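Local coordinates for protein 23S rRNA (guanine(2535)-N(1))-methyltransferase (Streptomyces viridochromogenes, PDB 1O9G) that methylates N1 of guanine-2535 in 23S ribosomal RNA with S-adenosyl-L-methionine as methyl donor, conferring resistance to the orthosomycin antibiotic avilamycin, at residues A[31-36]-A[62-67]; A[83-88]-A[151-156]. The protein carries 3 engineered substitutions. All blocks are in the same frame, centred on the assembly; numbering follows the deposited sequence.

In the fold
From the N terminus, residues 31-36 come first, entering helix 33-45. The chain runs on to 62-67, where helix 64-72 begins, and interaction 1 closes a loop whose 25 intervening residues hold the rest of helix 33-45 and strand 53-57, the first strand of the Rossmann-like sheet. Helix 64-72 leads into strand 77-84, at whose end interaction 2 opens. Its loop is longer, 62 residues that are mostly helical, and closes at the end of strand 147-151, the outermost strand on that side. The two contacts are in series, neither nested nor crossed, with centres about 19 Å apart. Interaction 1 joins two helix starts in the interior; interaction 2 ties together the ends of two neighbouring parallel strands.

Interaction 1. Residues A[31-36]-A[62-67]; sequences FPVRLA and SGYLLT
The CD1 methyl of Leu65 packs against two residues of 31-36 at once, 3.6 Å from Ala36 CB and 3.9 Å from Phe31 CD2. Its other methyl, CD2, lies over one face of the Phe31 ring, while Pro32 CD packs on the opposite face, toward the rim, sandwiching the ring. Phe31 and Leu65 run side by side in the same direction.

Tyr64 turns a ring edge to the Phe31 carbonyl, whose O lies in the ring plane 3.4 Å from Tyr64 CE2, and its hydroxyl ends 3.6 Å from Val33 CG2, the two side chains crossing at about a right angle. A water bridges the polar atoms, donating to Phe31 O at 2.8 Å and to Tyr64 OH at 3.0 Å; the hydroxyl also hydrogen-bonds to Leu16 O, so two hydrogen bonds hold the phenol oxygen.

Behind this layer, Ser62 OG accepts from Tyr64 N in an ST turn. Thr67 N and Thr67 OG1 reach the carbonyl O of Gly63, the N-cap residue, from opposite faces of its plane. Two helix N-termini thus meet in the buried interior, 64-72 being the helix that follows the first strand of the Rossmann-like methyltransferase fold.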
# COMPACT_ATOMS: atom_id res chain seq x y z
N PHE A 31 1.55 -4.36 8.00
CA PHE A 31 0.61 -5.20 7.29
C PHE A 31 1.37 -6.47 6.91
O PHE A 31 2.52 -6.39 6.53
CB PHE A 31 0.13 -4.47 6.03
CG PHE A 31 -1.09 -5.07 5.44
CD1 PHE A 31 -2.34 -4.69 5.86
CD2 PHE A 31 -0.98 -6.05 4.46
CE1 PHE A 31 -3.48 -5.29 5.35
CE2 PHE A 31 -2.13 -6.63 3.92
CZ PHE A 31 -3.36 -6.24 4.34
N PRO A 32 0.76 -7.66 6.97
CA PRO A 32 1.49 -8.88 6.59
C PRO A 32 1.90 -8.86 5.12
O PRO A 32 1.06 -8.65 4.27
CB PRO A 32 0.50 -10.01 6.84
CG PRO A 32 -0.60 -9.43 7.56
CD PRO A 32 -0.61 -7.95 7.41
N VAL A 33 3.18 -9.08 4.84
CA VAL A 33 3.69 -9.07 3.48
C VAL A 33 2.96 -10.07 2.60
O VAL A 33 2.60 -9.77 1.47
CB VAL A 33 5.20 -9.33 3.46
CG1 VAL A 33 5.71 -9.43 2.04
CG2 VAL A 33 5.94 -8.19 4.22
N ARG A 34 2.73 -11.28 3.11
CA ARG A 34 2.10 -12.29 2.27
C ARG A 34 0.71 -11.87 1.81
O ARG A 34 0.32 -12.08 0.66
CB ARG A 34 2.04 -13.62 3.01
CG ARG A 34 1.54 -14.75 2.17
CD ARG A 34 1.51 -16.06 2.88
NE ARG A 34 1.37 -17.16 1.93
CZ ARG A 34 1.17 -18.42 2.29
NH1 ARG A 34 1.09 -18.76 3.57
NH2 ARG A 34 1.06 -19.37 1.36
N LEU A 35 -0.05 -11.28 2.71
CA LEU A 35 -1.39 -10.83 2.38
C LEU A 35 -1.31 -9.63 1.44
O LEU A 35 -2.13 -9.49 0.53
CB LEU A 35 -2.18 -10.49 3.65
CG LEU A 35 -3.61 -10.05 3.45
CD1 LEU A 35 -4.39 -11.08 2.63
CD2 LEU A 35 -4.29 -9.82 4.78
N ALA A 36 -0.34 -8.76 1.65
CA ALA A 36 -0.18 -7.60 0.75
C ALA A 36 0.03 -8.05 -0.69
O ALA A 36 -0.63 -7.55 -1.62
CB ALA A 36 0.97 -6.73 1.18
N SER A 62 1.55 4.96 7.66
CA SER A 62 3.00 4.95 7.78
C SER A 62 3.72 4.71 6.47
O SER A 62 4.95 4.78 6.41
CB SER A 62 3.42 3.84 8.74
OG SER A 62 3.24 2.55 8.16
N GLY A 63 2.99 4.35 5.41
CA GLY A 63 3.57 4.06 4.13
C GLY A 63 4.25 2.70 4.03
O GLY A 63 4.83 2.38 2.97
N TYR A 64 4.17 1.89 5.09
CA TYR A 64 4.82 0.60 5.08
C TYR A 64 4.21 -0.26 3.97
O TYR A 64 4.94 -0.94 3.23
CB TYR A 64 4.65 -0.07 6.45
CG TYR A 64 5.13 -1.48 6.46
CD1 TYR A 64 6.48 -1.76 6.61
CD2 TYR A 64 4.25 -2.53 6.33
CE1 TYR A 64 6.95 -3.06 6.56
CE2 TYR A 64 4.70 -3.85 6.31
CZ TYR A 64 6.04 -4.11 6.44
OH TYR A 64 6.52 -5.40 6.40
N LEU A 65 2.89 -0.32 3.89
CA LEU A 65 2.21 -1.16 2.93
C LEU A 65 2.62 -0.82 1.49
O LEU A 65 2.98 -1.69 0.70
CB LEU A 65 0.70 -1.12 3.12
CG LEU A 65 -0.18 -1.87 2.12
CD1 LEU A 65 0.23 -3.35 1.98
CD2 LEU A 65 -1.64 -1.75 2.55
N LEU A 66 2.55 0.44 1.14
CA LEU A 66 2.87 0.87 -0.20
C LEU A 66 4.33 0.61 -0.52
O LEU A 66 4.64 0.24 -1.63
CB LEU A 66 2.51 2.35 -0.39
CG LEU A 66 2.71 2.90 -1.81
CD1 LEU A 66 1.79 2.21 -2.79
CD2 LEU A 66 2.46 4.37 -1.81
N THR A 67 5.19 0.76 0.47
CA THR A 67 6.61 0.59 0.24
C THR A 67 6.95 -0.90 0.05
O THR A 67 7.76 -1.25 -0.84
CB THR A 67 7.43 1.19 1.38
OG1 THR A 67 7.17 2.61 1.46
CG2 THR A 67 8.91 1.06 1.13
O HOH W 1 4.74 -7.03 8.12

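Interaction 2. Residues A[83-88]-A[151-156]; sequences SDVDPA and TADVFD
Asp84 O takes its hydrogen bond from Ala152 N well above the carbonyl plane, 48° out of it, although the bond is of ordinary length, 3.0 Å, and fairly straight at the hydrogen (158°). The same oxygen receives a CA-H...O contact from Thr151 CA at 3.3 Å. The Thr151 methyl CG2, anti to its own backbone N, lies 3.4 Å from Val85 O.

Val85 carries the side-chain part of the contact through one branch. With chi1 at -56°, CG1 stands anti to the carbonyl carbon and lies against the backbone of the opposing segment, 3.4 Å from Asp153 CA and 3.6 Å from Ala152 O. A water lies within hydrogen-bonding distance of Ser83 OG and Ala152 O; Ser83 OG is also hydrogen-bonded to Trp56 NE1.

Carboxylates bind backbone N-H groups within each segment. Asp84 OD1 accepts from Val85 N at 2.7 Å on its anti side, while OD2 is hydrogen-bonded to Gly61 N; Asp153 OD1 accepts from Phe155 N in an Asx turn.

The contact lies where strands 77-84 and 147-151 end. Leu90 of helix 87-98 touches Asp84 and Thr151, Val163 of helix 160-164 packs on Ser83 and Ala152, and Val154 leans on helix 190-203.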
# COMPACT_ATOMS: atom_id res chain seq x y z
N SER A 83 -1.00 9.19 -0.38
CA SER A 83 -1.60 10.34 0.25
C SER A 83 -2.38 9.93 1.50
O SER A 83 -2.74 8.75 1.67
CB SER A 83 -2.47 11.12 -0.74
OG SER A 83 -3.54 10.36 -1.27
N ASP A 84 -2.58 10.89 2.39
CA ASP A 84 -3.35 10.70 3.62
C ASP A 84 -3.69 12.07 4.19
O ASP A 84 -3.15 13.07 3.76
CB ASP A 84 -2.57 9.88 4.64
CG ASP A 84 -3.47 9.03 5.55
OD1 ASP A 84 -4.60 9.48 5.84
OD2 ASP A 84 -3.11 7.95 6.03
N VAL A 85 -4.58 12.11 5.18
CA VAL A 85 -5.15 13.37 5.63
C VAL A 85 -4.34 14.12 6.65
O VAL A 85 -4.47 15.35 6.70
CB VAL A 85 -6.59 13.18 6.20
CG1 VAL A 85 -7.48 12.52 5.20
CG2 VAL A 85 -6.60 12.40 7.51
N ASP A 86 -3.56 13.44 7.48
CA ASP A 86 -2.87 14.11 8.60
C ASP A 86 -1.34 14.11 8.45
O ASP A 86 -0.77 13.18 7.90
CB ASP A 86 -3.23 13.47 9.95
CG ASP A 86 -4.69 13.63 10.31
OD1 ASP A 86 -5.24 14.74 10.13
OD2 ASP A 86 -5.38 12.70 10.77
N PRO A 87 -0.67 15.15 8.96
CA PRO A 87 0.79 15.27 8.82
C PRO A 87 1.59 14.20 9.57
O PRO A 87 2.68 13.84 9.11
CB PRO A 87 1.08 16.67 9.40
CG PRO A 87 -0.07 16.97 10.30
CD PRO A 87 -1.26 16.29 9.69
N ALA A 88 1.07 13.70 10.69
CA ALA A 88 1.82 12.77 11.54
C ALA A 88 2.25 11.51 10.78
O ALA A 88 3.46 11.26 10.66
CB ALA A 88 1.02 12.40 12.81
N THR A 151 -0.41 15.48 1.21
CA THR A 151 -1.59 15.50 2.08
C THR A 151 -2.85 15.69 1.26
O THR A 151 -2.93 16.60 0.44
CB THR A 151 -1.48 16.64 3.07
OG1 THR A 151 -0.25 16.53 3.78
CG2 THR A 151 -2.55 16.53 4.11
N ALA A 152 -3.83 14.84 1.48
CA ALA A 152 -5.17 14.98 0.89
C ALA A 152 -6.22 14.11 1.59
O ALA A 152 -5.96 12.97 1.95
CB ALA A 152 -5.13 14.65 -0.58
N ASP A 153 -7.40 14.68 1.78
CA ASP A 153 -8.54 13.95 2.31
C ASP A 153 -9.19 13.15 1.20
O ASP A 153 -9.73 13.72 0.28
CB ASP A 153 -9.54 14.95 2.91
CG ASP A 153 -10.72 14.27 3.57
OD1 ASP A 153 -10.78 13.02 3.58
OD2 ASP A 153 -11.63 14.91 4.10
N VAL A 154 -9.10 11.83 1.28
CA VAL A 154 -9.62 10.92 0.26
C VAL A 154 -11.13 11.06 0.10
O VAL A 154 -11.66 10.75 -0.95
CB VAL A 154 -9.23 9.45 0.59
CG1 VAL A 154 -9.95 8.92 1.85
CG2 VAL A 154 -9.52 8.55 -0.60
N PHE A 155 -11.81 11.52 1.14
CA PHE A 155 -13.25 11.74 1.07
C PHE A 155 -13.67 13.02 0.33
O PHE A 155 -14.87 13.25 0.12
CB PHE A 155 -13.85 11.74 2.47
CG PHE A 155 -13.82 10.40 3.12
CD1 PHE A 155 -14.89 9.53 2.99
CD2 PHE A 155 -12.71 10.00 3.84
CE1 PHE A 155 -14.87 8.29 3.60
CE2 PHE A 155 -12.68 8.75 4.44
CZ PHE A 155 -13.76 7.89 4.32
N ASP A 156 -12.70 13.85 -0.04
CA ASP A 156 -12.97 15.09 -0.76
C ASP A 156 -12.53 14.89 -2.20
O ASP A 156 -11.33 14.97 -2.49
CB ASP A 156 -12.17 16.24 -0.15
CG ASP A 156 -12.40 17.57 -0.87
OD1 ASP A 156 -13.22 17.63 -1.83
OD2 ASP A 156 -11.81 18.63 -0.54
O HOH W 2 -5.68 10.72 0.20